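Local coordinates for protein putative chorismate mutase (PDB 2GBB) that catalyses the Claisen rearrangement of chorismate to prephenate as a secreted, all-helical chorismate mutase that may play some role in pathogenicity, at residues D19-K24 / A78-Q83; I35-V40 / A64-A69; A127-T132 / S148-V153. All blocks are in the same frame, centred on the assembly; numbering follows the deposited sequence.

Interaction 1 of 3, residues D19-K24 / A78-Q83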
ATOM      1  N   ASP A  19     -12.604  -1.387  -4.906  1.00 23.94           N
ATOM      2  CA  ASP A  19     -13.619  -0.437  -4.412  1.00 24.12           C
ATOM      3  C   ASP A  19     -13.421  -0.050  -2.961  1.00 23.76           C
ATOM      4  O   ASP A  19     -13.681   1.116  -2.613  1.00 23.61           O
ATOM      5  CB  ASP A  19     -15.017  -1.006  -4.522  1.00 24.98           C
ATOM      6  CG  ASP A  19     -15.513  -1.021  -5.971  1.00 28.36           C
ATOM      7  OD1 ASP A  19     -15.772   0.048  -6.519  1.00 30.21           O
ATOM      8  OD2 ASP A  19     -15.579  -2.096  -6.554  1.00 29.80           O
ATOM      9  N   VAL A  20     -13.017  -1.016  -2.123  1.00 22.10           N
ATOM     10  CA  VAL A  20     -12.810  -0.728  -0.690  1.00 21.41           C
ATOM     11  C   VAL A  20     -11.638   0.228  -0.553  1.00 21.60           C
ATOM     12  O   VAL A  20     -11.728   1.206   0.156  1.00 22.34           O
ATOM     13  CB  VAL A  20     -12.589  -2.026   0.152  1.00 22.47           C
ATOM     14  CG1 VAL A  20     -12.351  -1.686   1.650  1.00 19.89           C
ATOM     15  CG2 VAL A  20     -13.791  -3.030   0.007  1.00 20.94           C
ATOM     16  N   ALA A  21     -10.554  -0.027  -1.308  1.00 21.97           N
ATOM     17  CA  ALA A  21      -9.369   0.830  -1.339  1.00 21.69           C
ATOM     18  C   ALA A  21      -9.754   2.233  -1.768  1.00 21.83           C
ATOM     19  O   ALA A  21      -9.252   3.218  -1.196  1.00 22.08           O
ATOM     20  CB  ALA A  21      -8.314   0.262  -2.328  1.00 19.61           C
ATOM     21  N   GLY A  22     -10.604   2.326  -2.800  1.00 22.87           N
ATOM     22  CA  GLY A  22     -11.045   3.645  -3.316  1.00 23.09           C
ATOM     23  C   GLY A  22     -11.875   4.405  -2.305  1.00 23.23           C
ATOM     24  O   GLY A  22     -11.700   5.617  -2.155  1.00 24.47           O
ATOM     25  N   TYR A  23     -12.805   3.718  -1.634  1.00 22.18           N
ATOM     26  CA  TYR A  23     -13.598   4.279  -0.505  1.00 20.55           C
ATOM     27  C   TYR A  23     -12.667   4.848   0.590  1.00 20.13           C
ATOM     28  O   TYR A  23     -12.820   5.997   1.093  1.00 18.99           O
ATOM     29  CB  TYR A  23     -14.523   3.155   0.058  1.00 21.41           C
ATOM     30  CG  TYR A  23     -14.930   3.404   1.495  1.00 21.45           C
ATOM     31  CD1 TYR A  23     -15.942   4.310   1.789  1.00 23.94           C
ATOM     32  CD2 TYR A  23     -14.245   2.783   2.569  1.00 21.35           C
ATOM     33  CE1 TYR A  23     -16.298   4.603   3.084  1.00 19.51           C
ATOM     34  CE2 TYR A  23     -14.580   3.083   3.898  1.00 21.86           C
ATOM     35  CZ  TYR A  23     -15.641   3.977   4.130  1.00 22.57           C
ATOM     36  OH  TYR A  23     -16.027   4.337   5.396  1.00 22.85           O
ATOM     37  N   LYS A  24     -11.648   4.064   0.948  1.00 19.88           N
ATOM     38  CA  LYS A  24     -10.716   4.477   1.986  1.00 20.17           C
ATOM     39  C   LYS A  24      -9.860   5.688   1.564  1.00 21.47           C
ATOM     40  O   LYS A  24      -9.675   6.636   2.319  1.00 21.70           O
ATOM     41  CB  LYS A  24      -9.866   3.263   2.407  1.00 21.07           C
ATOM     42  CG  LYS A  24     -10.696   2.282   3.293  1.00 19.26           C
ATOM     43  CD  LYS A  24      -9.905   0.965   3.588  1.00 20.99           C
ATOM     44  CE  LYS A  24     -10.716  -0.031   4.439  1.00 19.15           C
ATOM     45  NZ  LYS A  24      -9.759  -1.266   4.610  1.00 15.71           N
ATOM     46  N   ALA A  78      -0.958   3.167  -2.964  1.00 22.22           N
ATOM     47  CA  ALA A  78       0.370   3.576  -3.446  1.00 21.54           C
ATOM     48  C   ALA A  78       0.294   4.114  -4.888  1.00 22.94           C
ATOM     49  O   ALA A  78       0.710   5.261  -5.185  1.00 22.67           O
ATOM     50  CB  ALA A  78       1.334   2.399  -3.328  1.00 20.83           C
ATOM     51  N   ASP A  79      -0.340   3.338  -5.764  1.00 24.04           N
ATOM     52  CA  ASP A  79      -0.436   3.659  -7.198  1.00 24.63           C
ATOM     53  C   ASP A  79      -1.168   4.950  -7.503  1.00 25.12           C
ATOM     54  O   ASP A  79      -0.730   5.734  -8.364  1.00 23.57           O
ATOM     55  CB  ASP A  79      -1.127   2.520  -7.956  1.00 25.76           C
ATOM     56  CG  ASP A  79      -0.208   1.330  -8.192  1.00 28.96           C
ATOM     57  OD1 ASP A  79       0.981   1.370  -7.831  1.00 29.71           O
ATOM     58  OD2 ASP A  79      -0.687   0.317  -8.734  1.00 37.29           O
ATOM     59  N   TRP A  80      -2.262   5.197  -6.780  1.00 24.83           N
ATOM     60  CA  TRP A  80      -3.073   6.344  -7.065  1.00 24.59           C
ATOM     61  C   TRP A  80      -2.394   7.632  -6.682  1.00 25.71           C
ATOM     62  O   TRP A  80      -2.759   8.661  -7.220  1.00 26.37           O
ATOM     63  CB  TRP A  80      -4.401   6.257  -6.356  1.00 25.06           C
ATOM     64  CG  TRP A  80      -5.298   5.200  -6.906  1.00 27.09           C
ATOM     65  CD1 TRP A  80      -5.424   4.794  -8.227  1.00 28.75           C
ATOM     66  CD2 TRP A  80      -6.257   4.450  -6.157  1.00 28.03           C
ATOM     67  NE1 TRP A  80      -6.415   3.823  -8.322  1.00 31.36           N
ATOM     68  CE2 TRP A  80      -6.933   3.593  -7.069  1.00 29.84           C
ATOM     69  CE3 TRP A  80      -6.623   4.427  -4.798  1.00 28.23           C
ATOM     70  CZ2 TRP A  80      -7.927   2.703  -6.662  1.00 26.88           C
ATOM     71  CZ3 TRP A  80      -7.629   3.541  -4.400  1.00 27.53           C
ATOM     72  CH2 TRP A  80      -8.259   2.708  -5.332  1.00 27.22           C
ATOM     73  N   LEU A  81      -1.419   7.590  -5.768  1.00 26.39           N
ATOM     74  CA  LEU A  81      -0.650   8.785  -5.382  1.00 28.37           C
ATOM     75  C   LEU A  81       0.059   9.447  -6.569  1.00 30.74           C
ATOM     76  O   LEU A  81       0.118  10.708  -6.680  1.00 31.16           O
ATOM     77  CB  LEU A  81       0.331   8.496  -4.238  1.00 26.68           C
ATOM     78  CG  LEU A  81      -0.283   8.163  -2.856  1.00 26.89           C
ATOM     79  CD1 LEU A  81       0.793   7.614  -1.967  1.00 24.78           C
ATOM     80  CD2 LEU A  81      -0.986   9.336  -2.166  1.00 22.54           C
ATOM     81  N   SER A  82       0.585   8.622  -7.472  1.00 31.87           N
ATOM     82  CA  SER A  82       1.238   9.194  -8.651  1.00 34.17           C
ATOM     83  C   SER A  82       0.364   9.032  -9.882  1.00 35.15           C
ATOM     84  O   SER A  82       0.595   9.737 -10.871  1.00 35.61           O
ATOM     85  CB  SER A  82       2.610   8.555  -8.922  1.00 34.40           C
ATOM     86  OG  SER A  82       2.402   7.214  -9.391  1.00 36.02           O
ATOM     87  N   GLN A  83      -0.592   8.095  -9.844  1.00 34.55           N
ATOM     88  CA  GLN A  83      -1.421   7.808 -11.016  1.00 36.75           C
ATOM     89  C   GLN A  83      -2.878   7.605 -10.662  1.00 36.67           C
ATOM     90  O   GLN A  83      -3.316   6.461 -10.619  1.00 35.94           O
ATOM     91  CB  GLN A  83      -0.941   6.533 -11.683  1.00 36.28           C
ATOM     92  CG  GLN A  83       0.143   6.732 -12.691  1.00 41.89           C
ATOM     93  CD  GLN A  83       0.822   5.429 -13.023  1.00 47.77           C
ATOM     94  OE1 GLN A  83       1.128   4.614 -11.981  1.00 47.29           O
ATOM     95  NE2 GLN A  83       1.066   5.141 -14.192  1.00 48.70           N
TER
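Trp-80 drives the outer edge of its indole into the backbone at Ala-21 and Gly-22. Ring atom CH2 stops 3.5 Å from Gly-22 N, and CZ3 lies 3.6 Å from Ala-21 O, both backbone atoms sitting at the ring edge near its plane. Gly-22 has no side chain to hold the ring off, and its CA comes within 3.6 Å of Trp-80 CH2. The methyl of Ala-21 adds the apolar part of the contact, its CB 3.9 Å from CH2 of Trp-80. With chi1 at -70°, CG of Trp-80 stands opposite its own carbonyl carbon, and the indole is carried across the gap to the other helix. These two helices, 17-26 and 55-82, belong to the all-helical bundle of the AroQ (type II) chorismate mutases; Trp-80 sits near the C-terminal end of the long one. At its inner edge, in the ring plane, Gln-83 O lies 3.6 Å from Trp-80 CD1. The indole's rotation is probably limited further by NE1, which donates a hydrogen bond to Glu-85 OE2, and by the rings of Tyr-76 and Trp-88, which meet it with planes at about 35° and 25°. Further along the short helix, Lys-24, probably a substrate ligand, runs fully extended away from the tryptophan and gives its NZ to Ile-31 O and Gln-73 OE1. Ala-21 also touches Gln-73, another probable substrate ligand, while Asp-79 turns to the dimer interface and forms a salt bridge with Arg-75 of the second subunit.

Interaction 2 of 3, residues I35-V40 / A64-A69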
ATOM      1  N   ILE A  35     -11.319  -3.293  14.092  1.00 21.67           N
ATOM      2  CA  ILE A  35     -12.714  -3.478  14.432  1.00 20.56           C
ATOM      3  C   ILE A  35     -13.423  -4.205  13.322  1.00 21.85           C
ATOM      4  O   ILE A  35     -14.142  -5.200  13.569  1.00 20.25           O
ATOM      5  CB  ILE A  35     -13.404  -2.139  14.748  1.00 19.78           C
ATOM      6  CG1 ILE A  35     -12.670  -1.397  15.903  1.00 21.96           C
ATOM      7  CG2 ILE A  35     -14.932  -2.373  15.116  1.00 19.74           C
ATOM      8  CD1 ILE A  35     -12.424  -2.243  17.195  1.00 25.03           C
ATOM      9  N   GLN A  36     -13.260  -3.690  12.096  1.00 22.42           N
ATOM     10  CA  GLN A  36     -13.883  -4.335  10.918  1.00 22.45           C
ATOM     11  C   GLN A  36     -13.355  -5.788  10.747  1.00 22.59           C
ATOM     12  O   GLN A  36     -14.107  -6.703  10.384  1.00 22.82           O
ATOM     13  CB  GLN A  36     -13.580  -3.518   9.640  1.00 22.85           C
ATOM     14  CG  GLN A  36     -14.152  -4.135   8.300  1.00 23.78           C
ATOM     15  CD  GLN A  36     -15.690  -4.334   8.274  1.00 27.99           C
ATOM     16  OE1 GLN A  36     -16.433  -3.608   9.109  1.00 35.09           O
ATOM     17  NE2 GLN A  36     -16.187  -5.133   7.475  1.00 24.08           N
ATOM     18  N   GLU A  37     -12.075  -5.997  10.985  1.00 22.36           N
ATOM     19  CA  GLU A  37     -11.493  -7.357  10.814  1.00 22.97           C
ATOM     20  C   GLU A  37     -12.079  -8.334  11.824  1.00 22.07           C
ATOM     21  O   GLU A  37     -12.473  -9.424  11.457  1.00 20.60           O
ATOM     22  CB  GLU A  37      -9.966  -7.311  10.906  1.00 23.33           C
ATOM     23  CG  GLU A  37      -9.339  -6.410   9.833  1.00 22.37           C
ATOM     24  CD  GLU A  37      -7.824  -6.311   9.981  1.00 25.75           C
ATOM     25  OE1 GLU A  37      -7.252  -6.931  10.938  1.00 32.43           O
ATOM     26  OE2 GLU A  37      -7.188  -5.627   9.131  1.00 30.39           O
ATOM     27  N   GLU A  38     -12.191  -7.944  13.093  1.00 21.92           N
ATOM     28  CA  GLU A  38     -12.815  -8.864  14.081  1.00 23.31           C
ATOM     29  C   GLU A  38     -14.268  -9.190  13.727  1.00 23.24           C
ATOM     30  O   GLU A  38     -14.769 -10.316  13.951  1.00 23.13           O
ATOM     31  CB  GLU A  38     -12.742  -8.285  15.519  1.00 24.71           C
ATOM     32  CG  GLU A  38     -11.331  -8.070  15.993  1.00 26.37           C
ATOM     33  CD  GLU A  38     -10.584  -9.408  16.104  1.00 33.99           C
ATOM     34  OE1 GLU A  38     -10.984 -10.261  16.917  1.00 37.98           O
ATOM     35  OE2 GLU A  38      -9.591  -9.603  15.396  1.00 36.94           O
ATOM     36  N   LYS A  39     -14.963  -8.190  13.191  1.00 22.32           N
ATOM     37  CA  LYS A  39     -16.356  -8.354  12.782  1.00 21.68           C
ATOM     38  C   LYS A  39     -16.460  -9.414  11.649  1.00 20.55           C
ATOM     39  O   LYS A  39     -17.287 -10.310  11.692  1.00 18.49           O
ATOM     40  CB  LYS A  39     -16.908  -6.966  12.367  1.00 21.65           C
ATOM     41  CG  LYS A  39     -18.372  -6.921  12.062  1.00 22.16           C
ATOM     42  CD  LYS A  39     -18.770  -5.602  11.345  1.00 25.03           C
ATOM     43  CE  LYS A  39     -20.144  -5.877  10.653  1.00 33.28           C
ATOM     44  NZ  LYS A  39     -20.972  -4.637  10.598  1.00 39.44           N
ATOM     45  N   VAL A  40     -15.568  -9.326  10.677  1.00 20.73           N
ATOM     46  CA  VAL A  40     -15.561 -10.221   9.531  1.00 21.37           C
ATOM     47  C   VAL A  40     -15.229 -11.633  10.008  1.00 21.81           C
ATOM     48  O   VAL A  40     -15.880 -12.601   9.616  1.00 20.87           O
ATOM     49  CB  VAL A  40     -14.518  -9.702   8.491  1.00 22.34           C
ATOM     50  CG1 VAL A  40     -14.047 -10.817   7.524  1.00 23.49           C
ATOM     51  CG2 VAL A  40     -15.075  -8.484   7.727  1.00 20.56           C
ATOM     52  N   ALA A  64      -5.995 -15.021   6.332  1.00 22.51           N
ATOM     53  CA  ALA A  64      -5.305 -15.036   5.015  1.00 22.97           C
ATOM     54  C   ALA A  64      -6.056 -14.214   3.962  1.00 23.28           C
ATOM     55  O   ALA A  64      -5.450 -13.454   3.147  1.00 22.81           O
ATOM     56  CB  ALA A  64      -5.079 -16.499   4.514  1.00 21.93           C
ATOM     57  N   GLN A  65      -7.387 -14.321   3.978  1.00 22.79           N
ATOM     58  CA  GLN A  65      -8.154 -13.578   2.995  1.00 22.75           C
ATOM     59  C   GLN A  65      -8.075 -12.062   3.270  1.00 22.29           C
ATOM     60  O   GLN A  65      -8.017 -11.264   2.331  1.00 22.79           O
ATOM     61  CB  GLN A  65      -9.626 -14.021   2.995  1.00 22.61           C
ATOM     62  CG  GLN A  65      -9.805 -15.360   2.308  1.00 25.23           C
ATOM     63  CD  GLN A  65     -11.241 -15.709   2.172  1.00 26.33           C
ATOM     64  OE1 GLN A  65     -11.820 -15.566   1.096  1.00 26.96           O
ATOM     65  NE2 GLN A  65     -11.849 -16.160   3.271  1.00 22.87           N
ATOM     66  N   ILE A  66      -8.141 -11.685   4.535  1.00 21.49           N
ATOM     67  CA  ILE A  66      -8.064 -10.278   4.945  1.00 22.36           C
ATOM     68  C   ILE A  66      -6.695  -9.691   4.626  1.00 21.84           C
ATOM     69  O   ILE A  66      -6.635  -8.589   4.121  1.00 23.16           O
ATOM     70  CB  ILE A  66      -8.415 -10.123   6.443  1.00 23.08           C
ATOM     71  CG1 ILE A  66      -9.951 -10.184   6.647  1.00 22.30           C
ATOM     72  CG2 ILE A  66      -7.742  -8.882   7.106  1.00 25.10           C
ATOM     73  CD1 ILE A  66     -10.320 -10.674   8.027  1.00 22.31           C
ATOM     74  N   ASN A  67      -5.602 -10.406   4.918  1.00 21.75           N
ATOM     75  CA  ASN A  67      -4.261 -10.028   4.432  1.00 22.02           C
ATOM     76  C   ASN A  67      -4.144  -9.792   2.924  1.00 23.24           C
ATOM     77  O   ASN A  67      -3.564  -8.782   2.487  1.00 23.90           O
ATOM     78  CB  ASN A  67      -3.200 -11.031   4.927  1.00 22.95           C
ATOM     79  CG  ASN A  67      -2.966 -10.885   6.422  1.00 25.06           C
ATOM     80  OD1 ASN A  67      -3.401  -9.893   6.998  1.00 22.63           O
ATOM     81  ND2 ASN A  67      -2.338 -11.859   7.051  1.00 24.62           N
ATOM     82  N   ALA A  68      -4.660 -10.711   2.127  1.00 22.00           N
ATOM     83  CA  ALA A  68      -4.646 -10.521   0.695  1.00 21.26           C
ATOM     84  C   ALA A  68      -5.410  -9.277   0.275  1.00 21.26           C
ATOM     85  O   ALA A  68      -4.968  -8.545  -0.580  1.00 20.79           O
ATOM     86  CB  ALA A  68      -5.219 -11.761  -0.057  1.00 21.62           C
ATOM     87  N   ALA A  69      -6.583  -9.070   0.855  1.00 21.39           N
ATOM     88  CA  ALA A  69      -7.380  -7.923   0.624  1.00 20.40           C
ATOM     89  C   ALA A  69      -6.635  -6.625   1.022  1.00 22.27           C
ATOM     90  O   ALA A  69      -6.583  -5.693   0.229  1.00 23.59           O
ATOM     91  CB  ALA A  69      -8.667  -8.068   1.417  1.00 20.13           C
TER
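The flat group here is the carboxylate of Glu-37, and one of its faces rests on a methyl of Ile-66. Ile-66 CG2 sits 3.9 Å from Glu-37 CD, almost straight above the carboxylate plane, and at the same 3.9 Å from Glu-37 OE2. OE2 also forms a salt bridge with Lys-70, one helical turn on from Ile-66. Glu-37 reaches this place with an extended chain, chi2 177°, that crosses the Ile-66 side chain at a slant. The other branch of Ile-66 does separate work: CD1 and Val-40 CG1 meet tip to tip, 3.8 Å apart. That branch points to Val-40 because CG1 of Ile-66 is anti to the carbonyl carbon (chi1 -78°), whereas CG2 is left facing the glutamate. Residues 35-40 belong to helix 34-50 and 64-69 to helix 55-82, consecutive helices of the chorismate mutase bundle, with Glu-37 and Ile-66 as the closest CA pair at 7.4 Å. Val-40 also touches Arg-13, which with Ala-69 and Lys-70 belongs to the probable substrate site; a citrate, probably from the crystallisation liquor, lies near Ile-66. The methyl offers the carboxylate no polar partner, so its charge is probably balanced by Lys-70, and the glutamate may in turn help position that lysine of the likely pocket.

Interaction 3 of 3, residues A127-T132 / S148-V153. With SO4 (sulfate ion), chain H.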
ATOM      1  N   ALA A 127      -1.515 -25.119  -7.594  1.00 51.83           N
ATOM      2  CA  ALA A 127      -1.405 -24.543  -8.935  1.00 49.84           C
ATOM      3  C   ALA A 127      -2.744 -24.069  -9.471  1.00 48.69           C
ATOM      4  O   ALA A 127      -2.818 -23.092 -10.215  1.00 48.58           O
ATOM      5  CB  ALA A 127      -0.813 -25.567  -9.875  1.00 50.08           C
ATOM      6  N   HIS A 128      -3.800 -24.785  -9.115  1.00 47.33           N
ATOM      7  CA  HIS A 128      -5.132 -24.349  -9.424  1.00 46.34           C
ATOM      8  C   HIS A 128      -5.465 -23.011  -8.753  1.00 45.32           C
ATOM      9  O   HIS A 128      -6.021 -22.128  -9.398  1.00 44.70           O
ATOM     10  CB  HIS A 128      -6.159 -25.413  -9.029  1.00 47.08           C
ATOM     11  CG  HIS A 128      -7.556 -25.065  -9.437  1.00 48.49           C
ATOM     12  ND1 HIS A 128      -7.951 -25.004 -10.759  1.00 49.36           N
ATOM     13  CD2 HIS A 128      -8.648 -24.753  -8.698  1.00 50.19           C
ATOM     14  CE1 HIS A 128      -9.232 -24.673 -10.815  1.00 52.89           C
ATOM     15  NE2 HIS A 128      -9.676 -24.507  -9.578  1.00 52.05           N
ATOM     16  N   PHE A 129      -5.116 -22.861  -7.471  1.00 44.00           N
ATOM     17  CA  PHE A 129      -5.341 -21.603  -6.752  1.00 43.15           C
ATOM     18  C   PHE A 129      -4.604 -20.443  -7.407  1.00 44.44           C
ATOM     19  O   PHE A 129      -5.203 -19.407  -7.725  1.00 44.37           O
ATOM     20  CB  PHE A 129      -4.933 -21.737  -5.275  1.00 41.55           C
ATOM     21  CG  PHE A 129      -6.083 -22.067  -4.361  1.00 38.62           C
ATOM     22  CD1 PHE A 129      -6.870 -23.193  -4.583  1.00 35.01           C
ATOM     23  CD2 PHE A 129      -6.375 -21.256  -3.257  1.00 35.33           C
ATOM     24  CE1 PHE A 129      -7.927 -23.501  -3.716  1.00 32.99           C
ATOM     25  CE2 PHE A 129      -7.441 -21.563  -2.397  1.00 31.06           C
ATOM     26  CZ  PHE A 129      -8.202 -22.673  -2.625  1.00 33.34           C
ATOM     27  N   ILE A 130      -3.313 -20.617  -7.646  1.00 45.71           N
ATOM     28  CA  ILE A 130      -2.568 -19.581  -8.373  1.00 47.78           C
ATOM     29  C   ILE A 130      -3.208 -19.175  -9.719  1.00 47.79           C
ATOM     30  O   ILE A 130      -3.429 -17.987  -9.980  1.00 48.99           O
ATOM     31  CB  ILE A 130      -1.091 -19.976  -8.578  1.00 47.89           C
ATOM     32  CG1 ILE A 130      -0.390 -20.129  -7.217  1.00 48.81           C
ATOM     33  CG2 ILE A 130      -0.384 -18.956  -9.536  1.00 48.88           C
ATOM     34  CD1 ILE A 130      -0.131 -18.807  -6.497  1.00 49.63           C
ATOM     35  N   ASN A 131      -3.523 -20.156 -10.554  1.00 47.64           N
ATOM     36  CA  ASN A 131      -4.061 -19.877 -11.889  1.00 47.20           C
ATOM     37  C   ASN A 131      -5.461 -19.276 -11.863  1.00 45.87           C
ATOM     38  O   ASN A 131      -5.890 -18.650 -12.853  1.00 45.66           O
ATOM     39  CB  ASN A 131      -4.054 -21.155 -12.760  1.00 48.09           C
ATOM     40  CG  ASN A 131      -2.630 -21.682 -13.048  1.00 51.15           C
ATOM     41  OD1 ASN A 131      -1.625 -20.952 -12.921  1.00 53.06           O
ATOM     42  ND2 ASN A 131      -2.544 -22.961 -13.435  1.00 52.97           N
ATOM     43  N   THR A 132      -6.166 -19.460 -10.741  1.00 43.83           N
ATOM     44  CA  THR A 132      -7.576 -19.071 -10.638  1.00 42.20           C
ATOM     45  C   THR A 132      -7.726 -17.769  -9.871  1.00 41.87           C
ATOM     46  O   THR A 132      -8.580 -16.951 -10.182  1.00 41.93           O
ATOM     47  CB  THR A 132      -8.434 -20.152  -9.912  1.00 42.12           C
ATOM     48  OG1 THR A 132      -8.209 -21.423 -10.514  1.00 41.41           O
ATOM     49  CG2 THR A 132      -9.927 -19.811  -9.966  1.00 40.58           C
ATOM     50  N   SER A 148      -2.787 -22.284   1.746  1.00 29.62           N
ATOM     51  CA  SER A 148      -2.384 -23.139   2.809  1.00 31.18           C
ATOM     52  C   SER A 148      -3.398 -23.128   3.965  1.00 30.95           C
ATOM     53  O   SER A 148      -3.610 -24.168   4.610  1.00 31.86           O
ATOM     54  CB  SER A 148      -0.947 -22.863   3.222  1.00 32.23           C
ATOM     55  OG  SER A 148      -0.845 -21.609   3.847  1.00 37.48           O
ATOM     56  N   THR A 149      -4.057 -21.991   4.221  1.00 29.75           N
ATOM     57  CA  THR A 149      -5.061 -21.937   5.318  1.00 29.09           C
ATOM     58  C   THR A 149      -6.369 -22.631   4.929  1.00 29.32           C
ATOM     59  O   THR A 149      -7.098 -23.190   5.760  1.00 29.67           O
ATOM     60  CB  THR A 149      -5.361 -20.470   5.744  1.00 28.45           C
ATOM     61  OG1 THR A 149      -5.625 -19.715   4.572  1.00 26.96           O
ATOM     62  CG2 THR A 149      -4.146 -19.823   6.395  1.00 26.41           C
ATOM     63  N   PHE A 150      -6.696 -22.538   3.660  1.00 30.12           N
ATOM     64  CA  PHE A 150      -7.859 -23.212   3.093  1.00 30.65           C
ATOM     65  C   PHE A 150      -7.829 -24.719   3.429  1.00 30.68           C
ATOM     66  O   PHE A 150      -8.843 -25.330   3.803  1.00 28.72           O
ATOM     67  CB  PHE A 150      -7.865 -22.935   1.586  1.00 30.05           C
ATOM     68  CG  PHE A 150      -8.597 -23.940   0.766  1.00 32.61           C
ATOM     69  CD1 PHE A 150      -9.975 -23.856   0.602  1.00 33.98           C
ATOM     70  CD2 PHE A 150      -7.884 -24.946   0.076  1.00 34.89           C
ATOM     71  CE1 PHE A 150     -10.669 -24.809  -0.195  1.00 33.47           C
ATOM     72  CE2 PHE A 150      -8.557 -25.874  -0.726  1.00 33.72           C
ATOM     73  CZ  PHE A 150      -9.966 -25.799  -0.848  1.00 32.48           C
ATOM     74  N   ASN A 151      -6.637 -25.290   3.332  1.00 31.06           N
ATOM     75  CA  ASN A 151      -6.426 -26.699   3.663  1.00 32.95           C
ATOM     76  C   ASN A 151      -6.457 -27.023   5.140  1.00 32.99           C
ATOM     77  O   ASN A 151      -6.489 -28.211   5.526  1.00 32.74           O
ATOM     78  CB  ASN A 151      -5.114 -27.197   3.023  1.00 34.57           C
ATOM     79  CG  ASN A 151      -5.275 -27.444   1.519  1.00 37.49           C
ATOM     80  OD1 ASN A 151      -6.292 -27.989   1.087  1.00 42.22           O
ATOM     81  ND2 ASN A 151      -4.301 -27.026   0.728  1.00 41.59           N
ATOM     82  N   GLN A 152      -6.458 -25.972   5.962  1.00 32.61           N
ATOM     83  CA  GLN A 152      -6.555 -26.115   7.427  1.00 32.56           C
ATOM     84  C   GLN A 152      -8.012 -26.166   7.876  1.00 31.59           C
ATOM     85  O   GLN A 152      -8.286 -26.576   9.009  1.00 32.01           O
ATOM     86  CB  GLN A 152      -5.815 -24.971   8.153  1.00 32.79           C
ATOM     87  CG  GLN A 152      -4.283 -24.976   7.973  1.00 36.27           C
ATOM     88  CD  GLN A 152      -3.662 -26.267   8.409  1.00 41.16           C
ATOM     89  OE1 GLN A 152      -2.884 -26.888   7.664  1.00 43.88           O
ATOM     90  NE2 GLN A 152      -4.011 -26.709   9.613  1.00 39.61           N
ATOM     91  N   VAL A 153      -8.944 -25.788   6.997  1.00 29.33           N
ATOM     92  CA  VAL A 153     -10.356 -25.799   7.370  1.00 29.02           C
ATOM     93  C   VAL A 153     -10.907 -27.239   7.477  1.00 30.20           C
ATOM     94  O   VAL A 153     -10.779 -28.021   6.532  1.00 30.02           O
ATOM     95  CB  VAL A 153     -11.254 -25.036   6.341  1.00 27.46           C
ATOM     96  CG1 VAL A 153     -12.726 -25.078   6.777  1.00 26.83           C
ATOM     97  CG2 VAL A 153     -10.763 -23.604   6.087  1.00 26.42           C
TER
HETATM   98  S   SO4 H 202      -5.355 -25.186 -13.267  0.50 54.39           S
HETATM   99  O1  SO4 H 202      -4.989 -26.386 -12.508  0.50 53.14           O
HETATM  100  O2  SO4 H 202      -6.571 -25.479 -14.042  0.50 52.81           O
HETATM  101  O3  SO4 H 202      -5.659 -24.100 -12.351  0.50 52.80           O
HETATM  102  O4  SO4 H 202      -4.265 -24.759 -14.140  0.50 51.10           O
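Phe-129 aims a single ring corner at the middle of another phenyl ring: its CZ hangs 3.5 Å above the plane of Phe-150, over the centre. The rings are nevertheless turned by 45°, their centroids 4.8 Å apart, so the pair is neither a parallel stack nor a T. The nearest carbons are Phe-129 CZ and Phe-150 CD2, at 3.5 Å. To get there Phe-129 takes a chi1 of -96°, well off the usual staggered position, while chi1 of Phe-150 (156°) sets its ring opposite the backbone N. Phe-147 meets Phe-129 edge-to-face, and Ala-7 and Ile-10 pack on it too. On the polar side of helix 126-132, a sulfate, probably from the crystallisation liquor, is held by His-128 ND1 to its O3 (2.9 Å) and by Asn-131 ND2 to its O4 (2.6 Å). Thr-132 OG1 lies 3.4 Å above the imidazole centre of His-128 and donates to His-128 O at 2.6 Å, which ties the last turn of the helix. The contact is plain aromatic core packing of an all-helical fold, in which helix 126-132 rests on helix 7-14, while the end of helix 140-150 packs on helix 55-82.

Interactions 1 and 2 both lean on helix 55-82, and the second is nested inside the loop closed by the first. Interaction 3 follows later in the chain and lies across the chain's centre from interaction 1, about 27 Å between centres. Interactions 2 and 3 meet directly, where Ala-64 CB packs against Thr-149 OG1 at 3.3 Å. Interactions 1 and 3 are buried and depend on aromatic rings, one pressing an edge into backbone, the other a corner over a ring face. Interaction 2, nearer the surface, mixes aliphatic contacts with a charged group. Interactions 1 and 2 border the probable substrate pocket; interaction 3 stands apart from it.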